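Local structure of sulfite reductase [ferredoxin] (1ZJ8) at residues E51-E54 with N55-K59; G86-G89 with T90-G93; D95-D98 with K99-K103; P195-A198 with I199-V203. The protein catalyses the six-electron, ferredoxin-dependent reduction of sulfite to sulfide, using a siroheme and a [4Fe-4S] cluster. One frame throughout, in Å; residues are numbered along the deposited sequence.

Interaction 1: residues E51-E54 with N55-K59; sequences ERIE and NIYAK
Arg52 and Tyr57 meet both through the backbone and through their side chains, within helix 49-60. The helix widens here. Tyr57 N donates to Arg52 O at 2.9 Å, an i to i+5 bond of the pi type, and it is nearly straight (167°). Ile56 N gives the same oxygen a second, weak bond. Ala58 N reaches Ile53 O at 2.9 Å, again five residues back. Asn55 N makes an ordinary i to i+4 bond to Glu51 O, at the start of the wider turn.

A bend at chi2 (74°) folds the Lys59 chain back, and NZ donates to Asn55 O at 3.2 Å. Glu54 OE2 forms a salt bridge with Arg50, one turn back. Arg52 and Tyr57 run side by side, and Arg52 CB lies 3.9 Å from Tyr57 CE2. Their polar ends share one carboxylate, because Asp69 takes a salt bridge from Arg52 and a hydrogen bond from Tyr57 OH. Ile53 CD1 touches the ring of Tyr57 at its edge, 4.0 Å from CD2.

Asp69 belongs to helix 67-73, so this pair ties the two helices together. Ile53 packs on Trp158 and Ala58 on Pro155, both of helix 154-162.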
ATOM      1  N   GLU A  51      12.709  -5.550  23.671  1.00 69.83           N
ATOM      2  CA  GLU A  51      13.278  -5.431  25.036  1.00 69.84           C
ATOM      3  C   GLU A  51      14.414  -4.400  25.054  1.00 69.50           C
ATOM      4  O   GLU A  51      14.438  -3.505  25.904  1.00 69.17           O
ATOM      5  CB  GLU A  51      13.785  -6.785  25.578  1.00 70.32           C
ATOM      6  CG  GLU A  51      12.730  -7.919  25.679  1.00 71.53           C
ATOM      7  CD  GLU A  51      11.597  -7.647  26.684  1.00 73.10           C
ATOM      8  OE1 GLU A  51      10.688  -6.847  26.363  1.00 73.48           O
ATOM      9  OE2 GLU A  51      11.598  -8.263  27.780  1.00 73.56           O
ATOM     10  N   ARG A  52      15.334  -4.526  24.098  1.00 69.14           N
ATOM     11  CA  ARG A  52      16.413  -3.545  23.916  1.00 69.02           C
ATOM     12  C   ARG A  52      15.918  -2.109  23.700  1.00 68.95           C
ATOM     13  O   ARG A  52      16.642  -1.159  24.024  1.00 69.04           O
ATOM     14  CB  ARG A  52      17.338  -3.936  22.755  1.00 68.94           C
ATOM     15  CG  ARG A  52      18.432  -4.897  23.145  1.00 68.62           C
ATOM     16  CD  ARG A  52      19.255  -5.269  21.941  1.00 68.65           C
ATOM     17  NE  ARG A  52      18.512  -6.121  21.010  1.00 68.46           N
ATOM     18  CZ  ARG A  52      19.000  -6.581  19.858  1.00 68.68           C
ATOM     19  NH1 ARG A  52      20.236  -6.276  19.487  1.00 68.67           N
ATOM     20  NH2 ARG A  52      18.259  -7.357  19.071  1.00 69.01           N
ATOM     21  N   ILE A  53      14.713  -1.947  23.145  1.00 68.79           N
ATOM     22  CA  ILE A  53      14.109  -0.614  22.996  1.00 68.72           C
ATOM     23  C   ILE A  53      13.690  -0.123  24.376  1.00 68.66           C
ATOM     24  O   ILE A  53      14.046   0.982  24.782  1.00 68.53           O
ATOM     25  CB  ILE A  53      12.843  -0.608  22.085  1.00 68.62           C
ATOM     26  CG1 ILE A  53      13.133  -1.158  20.678  1.00 68.85           C
ATOM     27  CG2 ILE A  53      12.253   0.788  21.984  1.00 68.51           C
ATOM     28  CD1 ILE A  53      13.893  -0.232  19.759  1.00 68.73           C
ATOM     29  N   GLU A  54      12.941  -0.956  25.094  1.00 68.73           N
ATOM     30  CA  GLU A  54      12.380  -0.555  26.389  1.00 68.89           C
ATOM     31  C   GLU A  54      13.433  -0.484  27.489  1.00 68.97           C
ATOM     32  O   GLU A  54      13.291   0.325  28.410  1.00 69.08           O
ATOM     33  CB  GLU A  54      11.280  -1.503  26.848  1.00 69.06           C
ATOM     34  CG  GLU A  54      10.078  -1.584  25.932  1.00 69.04           C
ATOM     35  CD  GLU A  54       9.428  -2.950  25.988  1.00 68.80           C
ATOM     36  OE1 GLU A  54      10.124  -3.907  26.389  1.00 68.32           O
ATOM     37  OE2 GLU A  54       8.235  -3.069  25.630  1.00 68.23           O
ATOM     38  N   ASN A  55      14.460  -1.338  27.405  1.00 68.92           N
ATOM     39  CA  ASN A  55      15.555  -1.355  28.394  1.00 68.92           C
ATOM     40  C   ASN A  55      16.613  -0.296  28.098  1.00 68.88           C
ATOM     41  O   ASN A  55      16.820   0.625  28.887  1.00 68.83           O
ATOM     42  CB  ASN A  55      16.246  -2.727  28.434  1.00 68.88           C
ATOM     43  CG  ASN A  55      15.367  -3.827  29.019  1.00 68.69           C
ATOM     44  OD1 ASN A  55      14.317  -3.568  29.638  1.00 68.26           O
ATOM     45  ND2 ASN A  55      15.805  -5.076  28.832  1.00 67.87           N
ATOM     46  N   ILE A  56      17.264  -0.438  26.945  1.00 68.94           N
ATOM     47  CA  ILE A  56      18.398   0.411  26.553  1.00 69.03           C
ATOM     48  C   ILE A  56      17.962   1.702  25.834  1.00 69.02           C
ATOM     49  O   ILE A  56      17.916   2.789  26.440  1.00 69.13           O
ATOM     50  CB  ILE A  56      19.412  -0.367  25.608  1.00 69.29           C
ATOM     51  CG1 ILE A  56      19.839  -1.720  26.217  1.00 69.62           C
ATOM     52  CG2 ILE A  56      20.622   0.509  25.261  1.00 68.94           C
ATOM     53  CD1 ILE A  56      20.362  -1.643  27.651  1.00 69.80           C
ATOM     54  N   TYR A  57      17.599   1.547  24.560  1.00 68.74           N
ATOM     55  CA  TYR A  57      17.563   2.653  23.604  1.00 68.71           C
ATOM     56  C   TYR A  57      16.606   3.793  23.971  1.00 68.64           C
ATOM     57  O   TYR A  57      16.949   4.962  23.790  1.00 68.64           O
ATOM     58  CB  TYR A  57      17.236   2.126  22.197  1.00 68.68           C
ATOM     59  CG  TYR A  57      18.194   1.060  21.655  1.00 68.80           C
ATOM     60  CD1 TYR A  57      19.582   1.194  21.781  1.00 69.15           C
ATOM     61  CD2 TYR A  57      17.708  -0.071  20.984  1.00 68.75           C
ATOM     62  CE1 TYR A  57      20.462   0.212  21.277  1.00 68.66           C
ATOM     63  CE2 TYR A  57      18.577  -1.054  20.471  1.00 68.78           C
ATOM     64  CZ  TYR A  57      19.954  -0.900  20.616  1.00 68.93           C
ATOM     65  OH  TYR A  57      20.818  -1.851  20.108  1.00 68.29           O
ATOM     66  N   ALA A  58      15.430   3.468  24.499  1.00 68.65           N
ATOM     67  CA  ALA A  58      14.446   4.491  24.859  1.00 68.88           C
ATOM     68  C   ALA A  58      14.939   5.440  25.953  1.00 69.16           C
ATOM     69  O   ALA A  58      14.278   6.441  26.245  1.00 69.19           O
ATOM     70  CB  ALA A  58      13.135   3.834  25.293  1.00 68.73           C
ATOM     71  N   LYS A  59      16.079   5.117  26.574  1.00 69.51           N
ATOM     72  CA  LYS A  59      16.668   5.969  27.616  1.00 69.48           C
ATOM     73  C   LYS A  59      17.890   6.735  27.126  1.00 69.30           C
ATOM     74  O   LYS A  59      17.980   7.942  27.325  1.00 69.20           O
ATOM     75  CB  LYS A  59      17.022   5.153  28.856  1.00 69.65           C
ATOM     76  CG  LYS A  59      15.856   4.977  29.822  1.00 70.04           C
ATOM     77  CD  LYS A  59      14.821   3.982  29.295  1.00 70.63           C
ATOM     78  CE  LYS A  59      14.155   3.217  30.433  1.00 70.24           C
ATOM     79  NZ  LYS A  59      15.098   2.245  31.070  1.00 69.47           N
TER

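Interaction 2: residues G86-G89 with T90-G93; sequences GYDG and TWTG
Between Asp88 and Trp91 the chain makes a tight turn, closed by Trp91 N donating to Asp88 O at 2.9 Å (161°). Thr92 N follows with a longer bond to Gly89 O, 3.3 Å, and this donor lies well above the carbonyl plane. The two i to i+3 bonds form overlapping turns in a loop that has no regular helix or strand.

The turn brings Tyr87 and Trp91 together as a T-shaped (edge-to-face) pair. Tyr87 points its edge at the indole, with CD1 3.8 Å from Trp91 CG. The planes stand 85° apart, and the centroids of the Tyr87 ring and the five-membered ring of Trp91 are 5.2 Å apart. The CB atoms of the two residues also touch, at 4.0 Å.

Asp88 serves the turn with its side chain as well. Its CG sits between the backbone N and the carbonyl carbon (chi1 66°), which carries the carboxylate alongside Thr90. Thr90 OG1 donates to Asp88 OD1 at 3.1 Å, from above the carboxylate plane. The same OD1 lies 3.6 Å from Trp91 CD1, at the indole edge. Thr92 lies on the cofactor side, and its OG1 has its polar partners elsewhere, in Ser437 O and Arg83.

The loop joins strand 79-83 to helix 97-100. Arg83 at the end of the strand also bonds Tyr87 O, and the Tyr87 side chain packs on Lys99 and Leu100 of the helix.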
ATOM      1  N   GLY A  86      17.337  18.913   4.031  1.00 54.74           N
ATOM      2  CA  GLY A  86      18.269  19.698   3.210  1.00 55.08           C
ATOM      3  C   GLY A  86      18.997  18.977   2.089  1.00 55.51           C
ATOM      4  O   GLY A  86      19.643  19.613   1.257  1.00 55.39           O
ATOM      5  N   TYR A  87      18.915  17.654   2.064  1.00 56.16           N
ATOM      6  CA  TYR A  87      19.583  16.872   1.027  1.00 56.52           C
ATOM      7  C   TYR A  87      18.600  16.601  -0.103  1.00 56.84           C
ATOM      8  O   TYR A  87      17.513  16.087   0.139  1.00 56.95           O
ATOM      9  CB  TYR A  87      20.130  15.569   1.608  1.00 56.41           C
ATOM     10  CG  TYR A  87      21.095  15.798   2.743  1.00 56.30           C
ATOM     11  CD1 TYR A  87      22.474  15.891   2.514  1.00 56.31           C
ATOM     12  CD2 TYR A  87      20.633  15.936   4.048  1.00 56.20           C
ATOM     13  CE1 TYR A  87      23.372  16.098   3.572  1.00 56.59           C
ATOM     14  CE2 TYR A  87      21.515  16.148   5.113  1.00 56.93           C
ATOM     15  CZ  TYR A  87      22.882  16.233   4.875  1.00 56.87           C
ATOM     16  OH  TYR A  87      23.729  16.450   5.944  1.00 56.35           O
ATOM     17  N   ASP A  88      18.972  16.965  -1.327  1.00 57.44           N
ATOM     18  CA  ASP A  88      18.145  16.660  -2.498  1.00 58.05           C
ATOM     19  C   ASP A  88      18.628  15.382  -3.219  1.00 58.57           C
ATOM     20  O   ASP A  88      19.505  14.673  -2.709  1.00 58.34           O
ATOM     21  CB  ASP A  88      18.014  17.893  -3.431  1.00 57.85           C
ATOM     22  CG  ASP A  88      19.337  18.320  -4.088  1.00 57.76           C
ATOM     23  OD1 ASP A  88      20.438  17.931  -3.630  1.00 57.68           O
ATOM     24  OD2 ASP A  88      19.263  19.081  -5.079  1.00 56.81           O
ATOM     25  N   GLY A  89      18.037  15.098  -4.383  1.00 59.46           N
ATOM     26  CA  GLY A  89      18.268  13.851  -5.129  1.00 60.21           C
ATOM     27  C   GLY A  89      19.706  13.505  -5.486  1.00 60.97           C
ATOM     28  O   GLY A  89      20.056  12.326  -5.654  1.00 61.19           O
ATOM     29  N   THR A  90      20.541  14.533  -5.603  1.00 61.85           N
ATOM     30  CA  THR A  90      21.987  14.370  -5.749  1.00 62.15           C
ATOM     31  C   THR A  90      22.566  13.393  -4.721  1.00 62.81           C
ATOM     32  O   THR A  90      23.445  12.587  -5.048  1.00 63.07           O
ATOM     33  CB  THR A  90      22.692  15.722  -5.541  1.00 62.33           C
ATOM     34  OG1 THR A  90      21.900  16.770  -6.120  1.00 61.19           O
ATOM     35  CG2 THR A  90      24.118  15.700  -6.139  1.00 62.19           C
ATOM     36  N   TRP A  91      22.066  13.483  -3.486  1.00 63.24           N
ATOM     37  CA  TRP A  91      22.637  12.776  -2.342  1.00 63.68           C
ATOM     38  C   TRP A  91      22.083  11.374  -2.141  1.00 63.86           C
ATOM     39  O   TRP A  91      22.675  10.561  -1.433  1.00 63.93           O
ATOM     40  CB  TRP A  91      22.388  13.601  -1.073  1.00 64.37           C
ATOM     41  CG  TRP A  91      23.118  14.915  -1.076  1.00 65.09           C
ATOM     42  CD1 TRP A  91      22.642  16.138  -1.492  1.00 65.22           C
ATOM     43  CD2 TRP A  91      24.471  15.130  -0.658  1.00 65.66           C
ATOM     44  NE1 TRP A  91      23.620  17.099  -1.345  1.00 65.33           N
ATOM     45  CE2 TRP A  91      24.752  16.507  -0.838  1.00 65.73           C
ATOM     46  CE3 TRP A  91      25.475  14.290  -0.143  1.00 65.06           C
ATOM     47  CZ2 TRP A  91      25.996  17.061  -0.525  1.00 65.36           C
ATOM     48  CZ3 TRP A  91      26.705  14.837   0.169  1.00 65.19           C
ATOM     49  CH2 TRP A  91      26.959  16.212  -0.023  1.00 65.27           C
ATOM     50  N   THR A  92      20.947  11.099  -2.760  1.00 64.08           N
ATOM     51  CA  THR A  92      20.285   9.812  -2.608  1.00 64.25           C
ATOM     52  C   THR A  92      21.132   8.679  -3.228  1.00 64.33           C
ATOM     53  O   THR A  92      21.487   8.709  -4.413  1.00 64.05           O
ATOM     54  CB  THR A  92      18.853   9.873  -3.229  1.00 64.50           C
ATOM     55  OG1 THR A  92      18.081  10.885  -2.557  1.00 64.25           O
ATOM     56  CG2 THR A  92      18.142   8.522  -3.128  1.00 64.32           C
ATOM     57  N   GLY A  93      21.442   7.684  -2.404  1.00 64.48           N
ATOM     58  CA  GLY A  93      22.297   6.576  -2.813  1.00 64.68           C
ATOM     59  C   GLY A  93      22.730   5.822  -1.574  1.00 64.82           C
ATOM     60  O   GLY A  93      22.772   6.399  -0.477  1.00 64.77           O
TER

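Interaction 3: residues D95-D98 with K99-K103; sequences DNID and KLEAK
Asn96 and Leu100 form the close-packed side of this short helical turn. Leu100 N donates to Asn96 O at 3.2 Å, and the bond is nearly straight (169°). Lys99 N adds a weak bond to the same oxygen, 2.9 Å long. Alongside, Leu100 CD1 rests on Asn96 CB at 3.9 Å. Leu100 is buried, whereas the amide of Asn96 turns toward Trp91. Asn96 stands at the N-cap position, but its side chain makes no capping bond.

The end of the helix is less regular. Glu101 N reaches Ile97 O at 2.9 Å by a weak bond (130°), and Glu101 CB lies 3.2 Å from the same oxygen. Glu101 then leaves helical geometry. With chi1 near trans (-175°), its chain swings clear of its own N, and OE1 forms a salt bridge with Arg71.

Asp98 and Lys99 are exposed and make few contacts across the two segments. Lys99 CB touches Asn96 O at 3.4 Å, but the rest of its chain leads away, toward Tyr87. Asp98 touches Lys67 and Arg71.

Helix 97-100 runs straight into strand 101-102. Ala102 bonds Gln82 in strand 79-83, and Leu100 bonds Glu84 just after it. Ile97, Asp98 and Glu101 face helix 67-73.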
ATOM      1  N   ASP A  95      25.581   4.802  -0.676  1.00 65.43           N
ATOM      2  CA  ASP A  95      26.849   5.347  -0.147  1.00 65.28           C
ATOM      3  C   ASP A  95      26.714   6.532   0.842  1.00 65.16           C
ATOM      4  O   ASP A  95      27.643   6.781   1.611  1.00 65.40           O
ATOM      5  CB  ASP A  95      27.817   5.728  -1.295  1.00 65.56           C
ATOM      6  CG  ASP A  95      27.090   6.182  -2.573  1.00 66.51           C
ATOM      7  OD1 ASP A  95      26.679   5.297  -3.374  1.00 66.07           O
ATOM      8  OD2 ASP A  95      26.936   7.416  -2.773  1.00 67.53           O
ATOM      9  N   ASN A  96      25.578   7.241   0.847  1.00 64.60           N
ATOM     10  CA  ASN A  96      25.405   8.440   1.709  1.00 63.95           C
ATOM     11  C   ASN A  96      24.578   8.221   2.990  1.00 63.35           C
ATOM     12  O   ASN A  96      24.228   9.185   3.673  1.00 62.91           O
ATOM     13  CB  ASN A  96      24.766   9.593   0.912  1.00 63.94           C
ATOM     14  CG  ASN A  96      25.743  10.274  -0.048  1.00 63.75           C
ATOM     15  OD1 ASN A  96      26.844  10.675   0.334  1.00 63.55           O
ATOM     16  ND2 ASN A  96      25.323  10.434  -1.295  1.00 62.83           N
ATOM     17  N   ILE A  97      24.284   6.961   3.309  1.00 62.81           N
ATOM     18  CA  ILE A  97      23.397   6.601   4.435  1.00 62.39           C
ATOM     19  C   ILE A  97      23.573   7.469   5.663  1.00 61.72           C
ATOM     20  O   ILE A  97      22.605   8.005   6.176  1.00 61.66           O
ATOM     21  CB  ILE A  97      23.573   5.122   4.960  1.00 62.60           C
ATOM     22  CG1 ILE A  97      24.766   4.383   4.297  1.00 62.76           C
ATOM     23  CG2 ILE A  97      22.212   4.366   4.859  1.00 62.33           C
ATOM     24  CD1 ILE A  97      25.794   3.789   5.272  1.00 62.41           C
ATOM     25  N   ASP A  98      24.808   7.572   6.150  1.00 61.29           N
ATOM     26  CA  ASP A  98      25.099   8.249   7.428  1.00 60.75           C
ATOM     27  C   ASP A  98      24.646   9.711   7.445  1.00 60.17           C
ATOM     28  O   ASP A  98      24.236  10.218   8.487  1.00 59.87           O
ATOM     29  CB  ASP A  98      26.595   8.187   7.746  1.00 60.80           C
ATOM     30  CG  ASP A  98      27.059   6.792   8.120  1.00 61.27           C
ATOM     31  OD1 ASP A  98      27.391   6.584   9.308  1.00 61.13           O
ATOM     32  OD2 ASP A  98      27.096   5.907   7.232  1.00 62.51           O
ATOM     33  N   LYS A  99      24.731  10.374   6.286  1.00 59.68           N
ATOM     34  CA  LYS A  99      24.240  11.762   6.118  1.00 59.28           C
ATOM     35  C   LYS A  99      22.718  11.849   6.085  1.00 58.67           C
ATOM     36  O   LYS A  99      22.112  12.673   6.779  1.00 58.43           O
ATOM     37  CB  LYS A  99      24.759  12.391   4.812  1.00 59.77           C
ATOM     38  CG  LYS A  99      26.177  12.936   4.880  1.00 60.58           C
ATOM     39  CD  LYS A  99      26.255  14.161   5.793  1.00 61.02           C
ATOM     40  CE  LYS A  99      27.673  14.733   5.838  1.00 60.70           C
ATOM     41  NZ  LYS A  99      27.731  15.940   6.701  1.00 59.74           N
ATOM     42  N   LEU A 100      22.120  11.001   5.245  1.00 57.83           N
ATOM     43  CA  LEU A 100      20.673  10.983   5.020  1.00 57.03           C
ATOM     44  C   LEU A 100      19.869  10.446   6.211  1.00 56.54           C
ATOM     45  O   LEU A 100      18.669  10.669   6.296  1.00 56.45           O
ATOM     46  CB  LEU A 100      20.355  10.158   3.782  1.00 56.66           C
ATOM     47  CG  LEU A 100      20.897  10.726   2.479  1.00 56.15           C
ATOM     48  CD1 LEU A 100      20.883   9.656   1.398  1.00 56.12           C
ATOM     49  CD2 LEU A 100      20.114  11.965   2.056  1.00 56.01           C
ATOM     50  N   GLU A 101      20.533   9.746   7.125  1.00 55.97           N
ATOM     51  CA  GLU A 101      19.886   9.143   8.290  1.00 55.48           C
ATOM     52  C   GLU A 101      19.725  10.149   9.433  1.00 54.69           C
ATOM     53  O   GLU A 101      20.694  10.449  10.123  1.00 54.67           O
ATOM     54  CB  GLU A 101      20.745   7.964   8.752  1.00 55.57           C
ATOM     55  CG  GLU A 101      20.171   7.141   9.877  1.00 56.18           C
ATOM     56  CD  GLU A 101      20.513   5.666   9.711  1.00 56.76           C
ATOM     57  OE1 GLU A 101      21.281   5.113  10.550  1.00 57.82           O
ATOM     58  OE2 GLU A 101      20.025   5.077   8.711  1.00 57.49           O
ATOM     59  N   ALA A 102      18.509  10.658   9.629  1.00 53.81           N
ATOM     60  CA  ALA A 102      18.213  11.609  10.714  1.00 53.03           C
ATOM     61  C   ALA A 102      18.043  10.904  12.047  1.00 52.39           C
ATOM     62  O   ALA A 102      18.053   9.670  12.108  1.00 52.27           O
ATOM     63  CB  ALA A 102      16.956  12.415  10.410  1.00 53.13           C
ATOM     64  N   LYS A 103      17.868  11.704  13.106  1.00 51.73           N
ATOM     65  CA  LYS A 103      17.688  11.188  14.478  1.00 51.03           C
ATOM     66  C   LYS A 103      16.212  10.942  14.793  1.00 50.25           C
ATOM     67  O   LYS A 103      15.840  10.812  15.970  1.00 50.47           O
ATOM     68  CB  LYS A 103      18.280  12.144  15.540  1.00 51.29           C
ATOM     69  CG  LYS A 103      17.247  13.090  16.282  1.00 51.74           C
ATOM     70  CD  LYS A 103      17.834  13.667  17.582  1.00 51.84           C
ATOM     71  CE  LYS A 103      17.008  14.812  18.151  1.00 51.36           C
ATOM     72  NZ  LYS A 103      15.887  14.303  18.966  1.00 50.60           N
TER

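Interaction 4: residues P195-A198 with I199-V203; sequences PTWA and IEEIV
Pro195 occupies the N-cap position of helix 196-206, with its O 3.6 Å from Ile199 N. Ala198 N donates to Pro195 O at 2.7 Å. The Pro195 ring touches Ile223 and Leu274.

Thr196 comes next. Its carbonyl O accepts Glu200 N at 3.0 Å, nearly head-on, and a weak bond from Ile199 N. The methyl CG2 touches Glu200 CD at 3.8 Å. The hydroxyl OG1 turns back to Asp194, just before the helix.

Trp197 makes the clearest side-chain contact. A chi1 of -176° sets CG opposite the backbone N and lays the indole along the helix toward Glu201. Glu201 CG sits over one face of the six-membered ring, 3.7 Å from its centroid and 20° off the normal, a CH-pi contact. Glu201 CG comes nearest to Trp197 CZ2, at 3.4 Å. The carboxylate stays above that face but is displaced past the rim, and OE1 forms salt bridges with Arg204 and Arg205. Below the side chains, Glu201 N donates to Trp197 O at 3.0 Å.

Ala198 ends the segment, and its O accepts Ile202 N at 3.0 Å. Its small side chain faces Val277 and Leu274. Ile199 and Ile202 both reach Ile223 of strand 219-224.

This is the regular i to i+4 bonding of an alpha-helix start. The helix is the crossover of the beta-alpha-beta unit 176-181, 196-206, 219-224, in the first 4Fe-4S family domain.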
ATOM      1  N   PRO A 195     -14.737 -12.217   4.492  1.00 29.58           N
ATOM      2  CA  PRO A 195     -13.712 -13.120   4.916  1.00 29.62           C
ATOM      3  C   PRO A 195     -12.909 -12.536   6.086  1.00 29.69           C
ATOM      4  O   PRO A 195     -11.818 -13.036   6.386  1.00 29.85           O
ATOM      5  CB  PRO A 195     -12.861 -13.225   3.661  1.00 29.76           C
ATOM      6  CG  PRO A 195     -12.880 -11.834   3.114  1.00 29.70           C
ATOM      7  CD  PRO A 195     -14.193 -11.211   3.565  1.00 29.65           C
ATOM      8  N   THR A 196     -13.430 -11.493   6.737  1.00 29.79           N
ATOM      9  CA  THR A 196     -12.727 -10.861   7.849  1.00 30.22           C
ATOM     10  C   THR A 196     -12.220 -11.900   8.831  1.00 30.69           C
ATOM     11  O   THR A 196     -11.071 -11.837   9.257  1.00 31.28           O
ATOM     12  CB  THR A 196     -13.607  -9.919   8.629  1.00 29.79           C
ATOM     13  OG1 THR A 196     -14.133  -8.932   7.748  1.00 29.78           O
ATOM     14  CG2 THR A 196     -12.798  -9.250   9.735  1.00 29.61           C
ATOM     15  N   TRP A 197     -13.065 -12.866   9.168  1.00 31.04           N
ATOM     16  CA  TRP A 197     -12.644 -13.963  10.019  1.00 31.70           C
ATOM     17  C   TRP A 197     -11.272 -14.542   9.663  1.00 32.35           C
ATOM     18  O   TRP A 197     -10.493 -14.877  10.568  1.00 33.26           O
ATOM     19  CB  TRP A 197     -13.647 -15.099   9.977  1.00 32.03           C
ATOM     20  CG  TRP A 197     -13.289 -16.183  10.918  1.00 32.37           C
ATOM     21  CD1 TRP A 197     -13.630 -16.270  12.235  1.00 32.69           C
ATOM     22  CD2 TRP A 197     -12.518 -17.351  10.623  1.00 33.45           C
ATOM     23  NE1 TRP A 197     -13.132 -17.427  12.780  1.00 32.62           N
ATOM     24  CE2 TRP A 197     -12.436 -18.107  11.812  1.00 33.72           C
ATOM     25  CE3 TRP A 197     -11.896 -17.839   9.464  1.00 33.24           C
ATOM     26  CZ2 TRP A 197     -11.743 -19.320  11.877  1.00 32.78           C
ATOM     27  CZ3 TRP A 197     -11.226 -19.045   9.525  1.00 32.57           C
ATOM     28  CH2 TRP A 197     -11.152 -19.770  10.725  1.00 33.13           C
ATOM     29  N   ALA A 198     -10.979 -14.698   8.374  1.00 32.32           N
ATOM     30  CA  ALA A 198      -9.707 -15.293   7.973  1.00 32.62           C
ATOM     31  C   ALA A 198      -8.541 -14.376   8.339  1.00 32.98           C
ATOM     32  O   ALA A 198      -7.492 -14.842   8.773  1.00 33.36           O
ATOM     33  CB  ALA A 198      -9.697 -15.608   6.476  1.00 32.30           C
ATOM     34  N   ILE A 199      -8.733 -13.074   8.143  1.00 33.42           N
ATOM     35  CA  ILE A 199      -7.680 -12.079   8.359  1.00 33.62           C
ATOM     36  C   ILE A 199      -7.376 -12.045   9.809  1.00 34.18           C
ATOM     37  O   ILE A 199      -6.221 -11.962  10.206  1.00 34.31           O
ATOM     38  CB  ILE A 199      -8.123 -10.651   7.935  1.00 33.73           C
ATOM     39  CG1 ILE A 199      -8.333 -10.617   6.415  1.00 33.61           C
ATOM     40  CG2 ILE A 199      -7.104  -9.580   8.434  1.00 32.98           C
ATOM     41  CD1 ILE A 199      -8.563  -9.243   5.818  1.00 33.89           C
ATOM     42  N   GLU A 200      -8.433 -12.096  10.602  1.00 34.65           N
ATOM     43  CA  GLU A 200      -8.290 -12.021  12.023  1.00 35.39           C
ATOM     44  C   GLU A 200      -7.558 -13.217  12.559  1.00 35.44           C
ATOM     45  O   GLU A 200      -6.674 -13.043  13.381  1.00 35.72           O
ATOM     46  CB  GLU A 200      -9.656 -11.847  12.655  1.00 35.48           C
ATOM     47  CG  GLU A 200     -10.217 -10.454  12.374  1.00 35.80           C
ATOM     48  CD  GLU A 200     -11.470 -10.159  13.175  1.00 36.61           C
ATOM     49  OE1 GLU A 200     -12.192 -11.115  13.563  1.00 39.47           O
ATOM     50  OE2 GLU A 200     -11.739  -8.964  13.414  1.00 38.38           O
ATOM     51  N   GLU A 201      -7.881 -14.412  12.065  1.00 35.88           N
ATOM     52  CA  GLU A 201      -7.149 -15.638  12.448  1.00 36.25           C
ATOM     53  C   GLU A 201      -5.664 -15.612  12.050  1.00 36.45           C
ATOM     54  O   GLU A 201      -4.793 -15.990  12.841  1.00 36.45           O
ATOM     55  CB  GLU A 201      -7.808 -16.880  11.842  1.00 36.60           C
ATOM     56  CG  GLU A 201      -8.960 -17.439  12.640  1.00 37.68           C
ATOM     57  CD  GLU A 201      -8.555 -17.715  14.060  1.00 40.72           C
ATOM     58  OE1 GLU A 201      -7.433 -18.230  14.257  1.00 40.65           O
ATOM     59  OE2 GLU A 201      -9.344 -17.394  14.984  1.00 43.57           O
ATOM     60  N   ILE A 202      -5.375 -15.160  10.833  1.00 36.33           N
ATOM     61  CA  ILE A 202      -3.995 -15.092  10.375  1.00 36.51           C
ATOM     62  C   ILE A 202      -3.161 -14.222  11.316  1.00 36.59           C
ATOM     63  O   ILE A 202      -2.028 -14.568  11.651  1.00 36.53           O
ATOM     64  CB  ILE A 202      -3.903 -14.576   8.914  1.00 36.73           C
ATOM     65  CG1 ILE A 202      -4.249 -15.707   7.939  1.00 35.99           C
ATOM     66  CG2 ILE A 202      -2.497 -13.956   8.618  1.00 36.51           C
ATOM     67  CD1 ILE A 202      -4.579 -15.232   6.561  1.00 36.02           C
ATOM     68  N   VAL A 203      -3.724 -13.102  11.738  1.00 36.61           N
ATOM     69  CA  VAL A 203      -3.018 -12.224  12.643  1.00 37.20           C
ATOM     70  C   VAL A 203      -2.774 -12.941  13.972  1.00 37.76           C
ATOM     71  O   VAL A 203      -1.659 -12.901  14.500  1.00 37.52           O
ATOM     72  CB  VAL A 203      -3.769 -10.886  12.819  1.00 36.93           C
ATOM     73  CG1 VAL A 203      -3.267 -10.124  14.037  1.00 36.65           C
ATOM     74  CG2 VAL A 203      -3.631 -10.034  11.546  1.00 36.19           C
TER

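Interactions 2 and 3 are neighbours, with centres about 10 Å apart. A hydrogen bond of 2.7 Å runs from Asn96 ND2 to Trp91 O, and Tyr87 CB packs on Leu100 CD2 at 3.6 Å. These two lie nearest the cofactors: Thr92 is about 8 Å from the iron-sulfur cluster and Glu101 about 9 Å from the siroheme, both measured from the side chain. Interaction 1 stands apart, its nearest atoms about 10 Å from interaction 3. Helix 67-73 lies between them, taking Arg52 and Tyr57 through Asp69 and Glu101 through Arg71. Interaction 4 is remote, its centre about 41 Å from that of interaction 2, across the chain's centre.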